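Local coordinates for protein glycosyl hydrolase, family 38 (Enterococcus faecalis, PDB 5KBP) that probably hydrolyses alpha-linked mannose residues in carbohydrate substrates, as a metal-dependent alpha-mannosidase of glycoside hydrolase family 38, at residues S102-M107 and P137-L142; M133-Q138 and R888-R893; G830-K835 and V844-N849; T870-E875 and I892-F897. All coordinates share one frame; numbering follows the deposited sequence.

Interaction 1: S102-M107 and P137-L142; sequences SNVRNM and PQMMQL
Met139 pushes its methyl CE between Asn103 and Val104, 3.7 Å from Asn103 CB and 3.7 Å from Val104 CG2. This is helix-against-helix packing in the family 38 N-terminal domain: helices 100-117 and 136-141 run in broadly the same direction, their short axes 11.3 Å apart and crossing at -33°. That separation is wide, and long methionine side chains span it without any hydrogen bond between the segments. Met139 reaches straight out and turns only at its last torsion (chi3 61°), which swings CE onto the neighbouring helix. One turn on along helix 100-117, Met107 meets Met140, the residue after Met139, at about a right angle, with Met107 CE 3.6 Å from Met140 CE and 3.7 Å from Met140 SD. Although the CB of Met140 points away from helix 100-117, a bend at chi2 (-51°) brings its sulfur and methyl back to the contact. Met107 also touches the opposing backbone, its CE 3.7 Å from Met139 O. In the second shell, Ile185 of strand 184-189 packs on Met140, and Val872 and Arg846 of the C-terminal part of the chain lie against Val104. The polar end of Asn103 is turned to other partners: OD1 is hydrogen-bonded to Gln93 NE2 and also packs against Met133 CE.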
# COMPACT_ATOMS: atom_id res chain seq x y z
N SER A 102 -10.69 -15.63 -11.88
CA SER A 102 -10.56 -15.16 -10.50
C SER A 102 -11.64 -15.77 -9.61
O SER A 102 -11.39 -16.05 -8.43
CB SER A 102 -10.64 -13.63 -10.46
OG SER A 102 -9.51 -13.05 -11.08
N ASN A 103 -12.84 -15.98 -10.15
CA ASN A 103 -13.87 -16.68 -9.39
C ASN A 103 -13.46 -18.12 -9.11
O ASN A 103 -13.74 -18.65 -8.03
CB ASN A 103 -15.19 -16.65 -10.16
CG ASN A 103 -15.86 -15.29 -10.10
OD1 ASN A 103 -16.38 -14.89 -9.06
ND2 ASN A 103 -15.85 -14.57 -11.21
N VAL A 104 -12.79 -18.77 -10.07
CA VAL A 104 -12.35 -20.15 -9.87
C VAL A 104 -11.16 -20.20 -8.92
O VAL A 104 -11.09 -21.08 -8.05
CB VAL A 104 -12.03 -20.79 -11.23
CG1 VAL A 104 -11.18 -22.04 -11.05
CG2 VAL A 104 -13.32 -21.13 -11.98
N ARG A 105 -10.21 -19.27 -9.06
CA ARG A 105 -9.07 -19.25 -8.15
C ARG A 105 -9.51 -19.00 -6.71
O ARG A 105 -8.86 -19.47 -5.77
CB ARG A 105 -8.06 -18.18 -8.57
CG ARG A 105 -7.64 -18.25 -10.03
CD ARG A 105 -7.25 -19.66 -10.44
NE ARG A 105 -7.03 -19.77 -11.88
CZ ARG A 105 -5.86 -19.55 -12.47
NH1 ARG A 105 -5.75 -19.67 -13.79
NH2 ARG A 105 -4.80 -19.22 -11.75
N ASN A 106 -10.61 -18.27 -6.52
CA ASN A 106 -11.15 -18.08 -5.18
C ASN A 106 -11.59 -19.41 -4.58
O ASN A 106 -11.40 -19.65 -3.38
CB ASN A 106 -12.31 -17.09 -5.23
CG ASN A 106 -12.81 -16.71 -3.84
OD1 ASN A 106 -12.02 -16.57 -2.91
ND2 ASN A 106 -14.12 -16.54 -3.71
N MET A 107 -12.19 -20.28 -5.39
CA MET A 107 -12.61 -21.59 -4.91
C MET A 107 -11.43 -22.55 -4.82
O MET A 107 -11.36 -23.37 -3.90
CB MET A 107 -13.70 -22.16 -5.81
CG MET A 107 -14.75 -21.14 -6.26
SD MET A 107 -16.03 -21.85 -7.31
CE MET A 107 -17.05 -22.64 -6.08
N PRO A 137 -24.44 -22.40 -10.60
CA PRO A 137 -24.63 -23.84 -10.35
C PRO A 137 -23.53 -24.71 -10.92
O PRO A 137 -23.06 -25.63 -10.24
CB PRO A 137 -25.99 -24.13 -11.00
CG PRO A 137 -26.69 -22.83 -11.01
CD PRO A 137 -25.62 -21.81 -11.25
N GLN A 138 -23.11 -24.46 -12.16
CA GLN A 138 -22.04 -25.26 -12.75
C GLN A 138 -20.72 -25.05 -12.02
O GLN A 138 -19.96 -26.00 -11.81
CB GLN A 138 -21.90 -24.96 -14.24
CG GLN A 138 -20.88 -25.85 -14.94
CD GLN A 138 -20.67 -25.48 -16.39
OE1 GLN A 138 -20.13 -26.26 -17.16
NE2 GLN A 138 -21.08 -24.27 -16.76
N MET A 139 -20.43 -23.80 -11.63
CA MET A 139 -19.17 -23.52 -10.94
C MET A 139 -19.17 -24.11 -9.54
O MET A 139 -18.13 -24.57 -9.06
CB MET A 139 -18.92 -22.02 -10.90
CG MET A 139 -18.72 -21.39 -12.27
SD MET A 139 -18.24 -19.65 -12.20
CE MET A 139 -16.68 -19.77 -11.33
N MET A 140 -20.32 -24.11 -8.86
CA MET A 140 -20.42 -24.79 -7.57
C MET A 140 -20.21 -26.29 -7.73
O MET A 140 -19.45 -26.91 -6.98
CB MET A 140 -21.78 -24.51 -6.92
CG MET A 140 -22.02 -23.06 -6.53
SD MET A 140 -20.69 -22.36 -5.54
CE MET A 140 -20.18 -21.02 -6.60
N GLN A 141 -20.88 -26.89 -8.72
CA GLN A 141 -20.76 -28.32 -8.94
C GLN A 141 -19.34 -28.70 -9.35
O GLN A 141 -18.83 -29.76 -8.95
CB GLN A 141 -21.76 -28.78 -10.00
CG GLN A 141 -22.47 -30.08 -9.67
CD GLN A 141 -23.35 -29.97 -8.44
OE1 GLN A 141 -22.90 -30.21 -7.32
NE2 GLN A 141 -24.61 -29.61 -8.64
N LEU A 142 -18.69 -27.86 -10.15
CA LEU A 142 -17.31 -28.10 -10.55
C LEU A 142 -16.32 -27.86 -9.42
O LEU A 142 -15.11 -28.00 -9.65
CB LEU A 142 -16.94 -27.23 -11.75
CG LEU A 142 -17.50 -27.64 -13.12
CD1 LEU A 142 -17.03 -26.69 -14.20
CD2 LEU A 142 -17.11 -29.07 -13.45

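Interaction 2: M133-Q138 and R888-R893; sequences MGQTPQ and RPFEIR
Two glutamines, Gln135 at the N-cap position of helix 136-141 and Gln138 within its first turn, bind the backbone of Phe890 and Ile892 where the chain enters strand 892-897. Hydrogen bonds dominate. Phe890 O accepts twice, from Gln135 NE2 at 2.9 Å and from Gln138 NE2 at 2.8 Å, the second donor lying nearly along the C=O axis. Gln138 OE1 in turn receives Ile892 N at 2.7 Å, from 38° out of the carbonyl plane of the amide. The side chain of Gln138 is fully extended from CG anti to its own backbone N (chi1 -175°), which carries its amide up to the strand. The remaining N-H of Gln138 NE2 makes a bent bond of 2.6 Å to Gln135 OE1, joining the two amides, while Gln135 NE2 has a second acceptor in Tyr693 O.

Carbon atoms pack against the same amides. Ile892 CG1 lies 3.4 Å from Gln138 NE2, and Gln135 NE2 sits 3.5 Å from Phe890 CB, the amide and phenyl planes 74° apart.

The ion pairs stay within 888-893: Arg893 grips Glu891 side-on, NE to OE1 at 2.7 Å and NH2 to OE2; OE2 also takes the backbone N-H of Arg888, whose guanidinium face lies against it by charge only.

Donor and acceptor are both specified at Gln138, because a flipped amide would set oxygen against Phe890 O and nitrogen against Ile892 N. Across this contact, which joins the N-terminal domain to the distant C-terminal beta sandwich, the polar bonds are all between neutral groups.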
# COMPACT_ATOMS: atom_id res chain seq x y z
N MET A 133 -23.87 -14.47 -10.60
CA MET A 133 -23.60 -14.89 -11.97
C MET A 133 -24.49 -16.07 -12.36
O MET A 133 -24.86 -16.90 -11.53
CB MET A 133 -22.13 -15.27 -12.13
CG MET A 133 -21.69 -16.35 -11.16
SD MET A 133 -19.95 -16.78 -11.26
CE MET A 133 -19.18 -15.28 -10.67
N GLY A 134 -24.81 -16.14 -13.65
CA GLY A 134 -25.68 -17.21 -14.13
C GLY A 134 -25.05 -18.58 -14.05
O GLY A 134 -25.76 -19.58 -13.88
N GLN A 135 -23.72 -18.67 -14.17
CA GLN A 135 -23.02 -19.94 -14.15
C GLN A 135 -22.71 -20.44 -12.74
O GLN A 135 -21.90 -21.36 -12.60
CB GLN A 135 -21.72 -19.84 -14.95
CG GLN A 135 -21.89 -19.85 -16.46
CD GLN A 135 -22.09 -21.24 -17.02
OE1 GLN A 135 -22.54 -22.15 -16.33
NE2 GLN A 135 -21.75 -21.42 -18.30
N THR A 136 -23.35 -19.87 -11.71
CA THR A 136 -23.08 -20.32 -10.34
C THR A 136 -23.33 -21.81 -10.14
O THR A 136 -22.47 -22.47 -9.53
CB THR A 136 -23.91 -19.48 -9.35
OG1 THR A 136 -23.67 -18.09 -9.58
CG2 THR A 136 -23.53 -19.83 -7.93
N PRO A 137 -24.44 -22.40 -10.60
CA PRO A 137 -24.63 -23.84 -10.35
C PRO A 137 -23.53 -24.71 -10.92
O PRO A 137 -23.06 -25.63 -10.24
CB PRO A 137 -25.99 -24.13 -11.00
CG PRO A 137 -26.69 -22.83 -11.01
CD PRO A 137 -25.62 -21.81 -11.25
N GLN A 138 -23.11 -24.46 -12.16
CA GLN A 138 -22.04 -25.26 -12.75
C GLN A 138 -20.72 -25.05 -12.02
O GLN A 138 -19.96 -26.00 -11.81
CB GLN A 138 -21.90 -24.96 -14.24
CG GLN A 138 -20.88 -25.85 -14.94
CD GLN A 138 -20.67 -25.48 -16.39
OE1 GLN A 138 -20.13 -26.26 -17.16
NE2 GLN A 138 -21.08 -24.27 -16.76
N ARG A 888 -20.45 -29.64 -24.23
CA ARG A 888 -21.86 -29.40 -23.98
C ARG A 888 -22.15 -27.90 -23.92
O ARG A 888 -21.25 -27.10 -23.70
CB ARG A 888 -22.28 -30.10 -22.69
CG ARG A 888 -22.19 -31.61 -22.76
CD ARG A 888 -22.79 -32.28 -21.54
NE ARG A 888 -22.04 -31.99 -20.32
CZ ARG A 888 -20.98 -32.69 -19.91
NH1 ARG A 888 -20.35 -32.36 -18.80
NH2 ARG A 888 -20.56 -33.73 -20.62
N PRO A 889 -23.41 -27.51 -24.15
CA PRO A 889 -23.75 -26.08 -24.12
C PRO A 889 -23.40 -25.44 -22.78
O PRO A 889 -23.79 -25.92 -21.71
CB PRO A 889 -25.26 -26.08 -24.37
CG PRO A 889 -25.71 -27.50 -24.18
CD PRO A 889 -24.55 -28.33 -24.57
N PHE A 890 -22.65 -24.34 -22.86
CA PHE A 890 -22.25 -23.55 -21.69
C PHE A 890 -21.43 -24.38 -20.70
O PHE A 890 -21.39 -24.08 -19.51
CB PHE A 890 -23.46 -22.94 -20.98
CG PHE A 890 -24.34 -22.12 -21.89
CD1 PHE A 890 -23.94 -20.88 -22.33
CD2 PHE A 890 -25.58 -22.60 -22.29
CE1 PHE A 890 -24.75 -20.12 -23.17
CE2 PHE A 890 -26.39 -21.85 -23.12
CZ PHE A 890 -25.98 -20.61 -23.56
N GLU A 891 -20.75 -25.41 -21.19
CA GLU A 891 -19.92 -26.24 -20.33
C GLU A 891 -18.58 -25.56 -20.09
O GLU A 891 -17.98 -24.99 -21.01
CB GLU A 891 -19.70 -27.62 -20.95
CG GLU A 891 -18.99 -28.59 -20.01
CD GLU A 891 -18.42 -29.79 -20.74
OE1 GLU A 891 -17.25 -30.13 -20.48
OE2 GLU A 891 -19.14 -30.40 -21.55
N ILE A 892 -18.10 -25.63 -18.85
CA ILE A 892 -16.77 -25.18 -18.49
C ILE A 892 -15.90 -26.43 -18.40
O ILE A 892 -15.96 -27.17 -17.42
CB ILE A 892 -16.77 -24.40 -17.17
CG1 ILE A 892 -17.81 -23.28 -17.20
CG2 ILE A 892 -15.39 -23.82 -16.90
CD1 ILE A 892 -18.05 -22.64 -15.85
N ARG A 893 -15.10 -26.67 -19.44
CA ARG A 893 -14.29 -27.88 -19.52
C ARG A 893 -12.85 -27.57 -19.14
O ARG A 893 -12.29 -26.55 -19.55
CB ARG A 893 -14.35 -28.47 -20.93
CG ARG A 893 -13.61 -29.79 -21.07
CD ARG A 893 -14.00 -30.51 -22.35
NE ARG A 893 -15.39 -30.97 -22.32
CZ ARG A 893 -15.97 -31.66 -23.30
NH1 ARG A 893 -15.28 -31.97 -24.39
NH2 ARG A 893 -17.24 -32.03 -23.19

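Interaction 3: G830-K835 and V844-N849; sequences GWTAVK and VVRGFN
The ring of Phe848 is met at its edge, near the ring plane, by Thr832 CG2, 3.8 Å from CE1, while Gly830 O approaches obliquely, 3.3 Å from CD1. This is an antiparallel beta hairpin of the C-terminal beta sandwich domain, strands 829-836 and 843-849. Phe848 CG stands between its own N and carbonyl carbon (chi1 69°), which brings the ring against Gly830; with no side chain there, ring and backbone come close. The matching case lies on the other face of the sheet: the Trp831 indole meets Gly847 obliquely, its CE3 4.1 Å from Gly847 CA. Beyond the hairpin, Trp831 meets Trp895 and, edge-to-face, His824. The third flat group, the guanidinium of Arg846, has Ala833 CB obliquely beside it, 4.0 Å from NH1; its charge is paired with Glu101 of helix 100-117, which also binds Thr832 OG1.

A classic beta bulge interrupts the ladder. Thr832 and Ala833 both face Arg846, whose O takes Thr832 N at 3.1 Å and, weakly, Ala833 N at 3.4 Å. At the bulge Thr832 departs from strand geometry (psi -20°), which sets its side chain beside Arg846 and Phe848. Regular pairing resumes with Arg846 N bonded to Ala833 O and with paired bonds between Lys835 and Val844. On the face that carries Trp831, the non-hydrogen-bonded pair Val834 and Val845 lies side by side, CG2 of Val834 4.0 Å from CG2 of Val845.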
# COMPACT_ATOMS: atom_id res chain seq x y z
N GLY A 830 -14.22 -19.90 -25.73
CA GLY A 830 -13.35 -18.98 -25.02
C GLY A 830 -12.36 -19.75 -24.17
O GLY A 830 -12.74 -20.64 -23.41
N TRP A 831 -11.08 -19.41 -24.32
CA TRP A 831 -9.99 -20.07 -23.62
C TRP A 831 -9.48 -19.13 -22.54
O TRP A 831 -9.07 -18.00 -22.83
CB TRP A 831 -8.88 -20.47 -24.59
CG TRP A 831 -9.38 -21.32 -25.71
CD1 TRP A 831 -9.77 -20.90 -26.95
CD2 TRP A 831 -9.54 -22.74 -25.70
NE1 TRP A 831 -10.17 -21.97 -27.71
CE2 TRP A 831 -10.04 -23.12 -26.97
CE3 TRP A 831 -9.32 -23.74 -24.75
CZ2 TRP A 831 -10.31 -24.44 -27.30
CZ3 TRP A 831 -9.59 -25.05 -25.08
CH2 TRP A 831 -10.08 -25.39 -26.34
N THR A 832 -9.48 -19.61 -21.29
CA THR A 832 -9.25 -18.74 -20.14
C THR A 832 -8.05 -19.11 -19.28
O THR A 832 -7.58 -18.25 -18.53
CB THR A 832 -10.50 -18.72 -19.23
OG1 THR A 832 -10.78 -20.04 -18.77
CG2 THR A 832 -11.70 -18.18 -19.99
N ALA A 833 -7.54 -20.34 -19.36
CA ALA A 833 -6.47 -20.74 -18.45
C ALA A 833 -5.55 -21.74 -19.11
O ALA A 833 -6.00 -22.69 -19.77
CB ALA A 833 -7.04 -21.34 -17.16
N VAL A 834 -4.24 -21.52 -18.94
CA VAL A 834 -3.20 -22.51 -19.21
C VAL A 834 -2.19 -22.38 -18.08
O VAL A 834 -1.48 -21.38 -17.99
CB VAL A 834 -2.52 -22.32 -20.57
CG1 VAL A 834 -1.24 -23.14 -20.65
CG2 VAL A 834 -3.46 -22.71 -21.70
N LYS A 835 -2.14 -23.38 -17.21
CA LYS A 835 -1.23 -23.36 -16.06
C LYS A 835 -0.93 -24.80 -15.67
O LYS A 835 -1.20 -25.73 -16.45
CB LYS A 835 -1.84 -22.54 -14.91
CG LYS A 835 -3.05 -23.17 -14.25
CD LYS A 835 -3.60 -22.30 -13.13
CE LYS A 835 -4.63 -23.03 -12.30
NZ LYS A 835 -4.02 -24.17 -11.56
N VAL A 844 -2.62 -27.82 -17.00
CA VAL A 844 -4.05 -27.57 -16.84
C VAL A 844 -4.49 -26.54 -17.87
O VAL A 844 -3.90 -25.46 -17.96
CB VAL A 844 -4.39 -27.11 -15.41
CG1 VAL A 844 -5.86 -26.75 -15.31
CG2 VAL A 844 -4.02 -28.18 -14.40
N VAL A 845 -5.51 -26.89 -18.65
CA VAL A 845 -6.09 -26.00 -19.65
C VAL A 845 -7.59 -25.95 -19.43
O VAL A 845 -8.23 -26.99 -19.23
CB VAL A 845 -5.76 -26.45 -21.08
CG1 VAL A 845 -6.34 -25.48 -22.10
CG2 VAL A 845 -4.25 -26.59 -21.27
N ARG A 846 -8.17 -24.75 -19.48
CA ARG A 846 -9.59 -24.58 -19.27
C ARG A 846 -10.19 -23.68 -20.34
O ARG A 846 -9.63 -22.63 -20.67
CB ARG A 846 -9.89 -24.00 -17.88
CG ARG A 846 -11.36 -23.68 -17.65
CD ARG A 846 -11.71 -23.62 -16.17
NE ARG A 846 -10.74 -22.85 -15.40
CZ ARG A 846 -9.84 -23.39 -14.58
NH1 ARG A 846 -8.99 -22.62 -13.92
NH2 ARG A 846 -9.79 -24.71 -14.42
N GLY A 847 -11.33 -24.11 -20.89
CA GLY A 847 -12.11 -23.30 -21.79
C GLY A 847 -13.59 -23.50 -21.52
O GLY A 847 -13.98 -24.29 -20.65
N PHE A 848 -14.42 -22.78 -22.27
CA PHE A 848 -15.86 -22.91 -22.09
C PHE A 848 -16.57 -22.66 -23.41
O PHE A 848 -16.08 -21.92 -24.27
CB PHE A 848 -16.39 -21.96 -21.01
CG PHE A 848 -16.34 -20.50 -21.39
CD1 PHE A 848 -15.14 -19.81 -21.38
CD2 PHE A 848 -17.50 -19.82 -21.73
CE1 PHE A 848 -15.09 -18.47 -21.72
CE2 PHE A 848 -17.46 -18.48 -22.07
CZ PHE A 848 -16.25 -17.81 -22.06
N ASN A 849 -17.73 -23.29 -23.56
CA ASN A 849 -18.55 -23.12 -24.75
C ASN A 849 -19.25 -21.77 -24.71
O ASN A 849 -19.81 -21.38 -23.69
CB ASN A 849 -19.58 -24.25 -24.85
CG ASN A 849 -20.24 -24.33 -26.21
OD1 ASN A 849 -20.20 -23.38 -27.00
ND2 ASN A 849 -20.86 -25.47 -26.50

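Interaction 4: T870-E875 and I892-F897; sequences TNVLEE and IRTWRF
This contact joins the loop that follows strand 864-870 to strand 892-897, in the C-terminal beta sandwich domain, through Thr870 and Thr894. A direct bond from Thr870 N to Thr894 O (2.8 Å, 172° at hydrogen) holds the start. Just beyond it the backbones separate, and two waters complete the connection. One donates to Thr870 O at 2.6 Å and accepts from Thr894 N at 2.9 Å; the other donates to Thr870 O at 3.2 Å and Ile892 O at 2.8 Å and accepts from Thr894 OG1. Thr870 O is thus gripped by two waters.

The threonine side chains cross at about a right angle, with Thr870 OG1 only 3.2 Å from Thr894 CG2. That hydroxyl instead donates to a lone pair of Asn871 O, in the carbonyl plane, at the head of the type I turn 871-874. Asn871 OD1 receives Glu875 N, just past the turn, while Asn871 O takes Glu874 N.

At the far end, Arg896 stretches past Thr870 CG2, extended until it bends at chi3 (-78°), and brings its guanidinium to the loop. Glu874 O and Glu875 OE1 both lie at the guanidinium's edge, while the Glu875 carboxylate is turned 78° from its plane. Arg896 NH2 donates to Glu874 O at 2.8 Å and forms a longer salt bridge with Glu875 OE1 at 3.6 Å.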
# COMPACT_ATOMS: atom_id res chain seq x y z
N THR A 870 -11.24 -32.70 -16.07
CA THR A 870 -11.27 -32.46 -14.64
C THR A 870 -12.27 -31.36 -14.31
O THR A 870 -12.83 -30.70 -15.20
CB THR A 870 -9.89 -32.08 -14.10
OG1 THR A 870 -9.51 -30.79 -14.62
CG2 THR A 870 -8.85 -33.11 -14.51
N ASN A 871 -12.49 -31.17 -13.02
CA ASN A 871 -13.26 -30.03 -12.52
C ASN A 871 -12.34 -28.82 -12.46
O ASN A 871 -11.20 -28.85 -12.93
CB ASN A 871 -13.88 -30.38 -11.17
CG ASN A 871 -12.87 -30.88 -10.16
OD1 ASN A 871 -11.69 -30.52 -10.19
ND2 ASN A 871 -13.33 -31.73 -9.24
N VAL A 872 -12.81 -27.71 -11.88
CA VAL A 872 -11.95 -26.54 -11.73
C VAL A 872 -10.98 -26.67 -10.58
O VAL A 872 -10.05 -25.86 -10.46
CB VAL A 872 -12.78 -25.25 -11.56
CG1 VAL A 872 -13.69 -25.04 -12.77
CG2 VAL A 872 -13.59 -25.30 -10.27
N LEU A 873 -11.16 -27.67 -9.71
CA LEU A 873 -10.16 -28.01 -8.71
C LEU A 873 -9.07 -28.92 -9.26
O LEU A 873 -8.25 -29.41 -8.48
CB LEU A 873 -10.82 -28.66 -7.50
CG LEU A 873 -11.88 -27.82 -6.77
CD1 LEU A 873 -12.37 -28.55 -5.52
CD2 LEU A 873 -11.34 -26.44 -6.42
N GLU A 874 -9.07 -29.16 -10.57
CA GLU A 874 -8.03 -29.91 -11.27
C GLU A 874 -7.99 -31.38 -10.86
O GLU A 874 -6.94 -32.03 -10.96
CB GLU A 874 -6.65 -29.26 -11.07
CG GLU A 874 -6.53 -27.89 -11.70
CD GLU A 874 -5.50 -27.01 -11.02
OE1 GLU A 874 -5.65 -25.78 -11.06
OE2 GLU A 874 -4.55 -27.56 -10.44
N GLU A 875 -9.12 -31.93 -10.42
CA GLU A 875 -9.22 -33.34 -10.10
C GLU A 875 -10.17 -34.04 -11.06
O GLU A 875 -11.13 -33.43 -11.54
CB GLU A 875 -9.71 -33.55 -8.66
CG GLU A 875 -8.74 -33.04 -7.61
CD GLU A 875 -7.35 -33.63 -7.75
OE1 GLU A 875 -7.23 -34.82 -8.13
OE2 GLU A 875 -6.37 -32.91 -7.49
N ILE A 892 -18.10 -25.63 -18.85
CA ILE A 892 -16.77 -25.18 -18.49
C ILE A 892 -15.90 -26.43 -18.40
O ILE A 892 -15.96 -27.17 -17.42
CB ILE A 892 -16.77 -24.40 -17.17
CG1 ILE A 892 -17.81 -23.28 -17.20
CG2 ILE A 892 -15.39 -23.82 -16.90
CD1 ILE A 892 -18.05 -22.64 -15.85
N ARG A 893 -15.10 -26.67 -19.44
CA ARG A 893 -14.29 -27.88 -19.52
C ARG A 893 -12.85 -27.57 -19.14
O ARG A 893 -12.29 -26.55 -19.55
CB ARG A 893 -14.35 -28.47 -20.93
CG ARG A 893 -13.61 -29.79 -21.07
CD ARG A 893 -14.00 -30.51 -22.35
NE ARG A 893 -15.39 -30.97 -22.32
CZ ARG A 893 -15.97 -31.66 -23.30
NH1 ARG A 893 -15.28 -31.97 -24.39
NH2 ARG A 893 -17.24 -32.03 -23.19
N THR A 894 -12.26 -28.47 -18.36
CA THR A 894 -10.87 -28.35 -17.92
C THR A 894 -10.12 -29.62 -18.27
O THR A 894 -10.58 -30.73 -17.95
CB THR A 894 -10.79 -28.09 -16.41
OG1 THR A 894 -11.58 -26.95 -16.07
CG2 THR A 894 -9.35 -27.85 -15.99
N TRP A 895 -8.98 -29.47 -18.94
CA TRP A 895 -8.15 -30.59 -19.35
C TRP A 895 -6.98 -30.78 -18.39
O TRP A 895 -6.61 -29.89 -17.63
CB TRP A 895 -7.62 -30.38 -20.77
CG TRP A 895 -8.67 -30.45 -21.85
CD1 TRP A 895 -8.96 -31.52 -22.64
CD2 TRP A 895 -9.54 -29.40 -22.26
NE1 TRP A 895 -9.96 -31.20 -23.52
CE2 TRP A 895 -10.34 -29.90 -23.31
CE3 TRP A 895 -9.73 -28.07 -21.85
CZ2 TRP A 895 -11.31 -29.13 -23.95
CZ3 TRP A 895 -10.69 -27.31 -22.49
CH2 TRP A 895 -11.47 -27.84 -23.52
N ARG A 896 -6.39 -31.98 -18.45
CA ARG A 896 -5.18 -32.30 -17.71
C ARG A 896 -4.26 -33.11 -18.60
O ARG A 896 -4.67 -34.15 -19.13
CB ARG A 896 -5.49 -33.09 -16.43
CG ARG A 896 -4.25 -33.69 -15.78
CD ARG A 896 -4.59 -34.82 -14.82
NE ARG A 896 -5.09 -34.33 -13.54
CZ ARG A 896 -5.30 -35.11 -12.48
NH1 ARG A 896 -5.05 -36.41 -12.56
NH2 ARG A 896 -5.75 -34.59 -11.35
N PHE A 897 -3.03 -32.63 -18.77
CA PHE A 897 -2.01 -33.33 -19.55
C PHE A 897 -0.93 -33.80 -18.59
O PHE A 897 -0.24 -32.99 -17.97
CB PHE A 897 -1.42 -32.41 -20.62
CG PHE A 897 -2.39 -32.04 -21.71
CD1 PHE A 897 -3.22 -30.94 -21.58
CD2 PHE A 897 -2.46 -32.79 -22.88
CE1 PHE A 897 -4.11 -30.60 -22.58
CE2 PHE A 897 -3.35 -32.45 -23.88
CZ PHE A 897 -4.17 -31.36 -23.73
O HOH W 1 -14.12 -27.80 -15.38
O HOH W 2 -13.98 -30.61 -17.58

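In the fold
All four contacts are largely buried, although interaction 4 reaches the surface at Glu875. Interaction 1 is apolar and methionine-rich, inside the N-terminal domain; interaction 2, which shares helix 136-141 with it, replaces methionine packing with hydrogen bonds from side-chain amides where that helix meets the C-terminal sandwich. Strand 892-897 serves interactions 2 and 4 and pairs with strand 843-849 of interaction 3, so these three meet in one antiparallel sheet. There regular backbone pairing in interaction 3 contrasts with the single direct backbone bond, bridging waters and arginine contacts of interaction 4. A salt bridge, modelled short, ties Lys835 to Glu874 between them, and Leu142 O of interaction 1 probably hydrogen-bonds Val872 N in the loop.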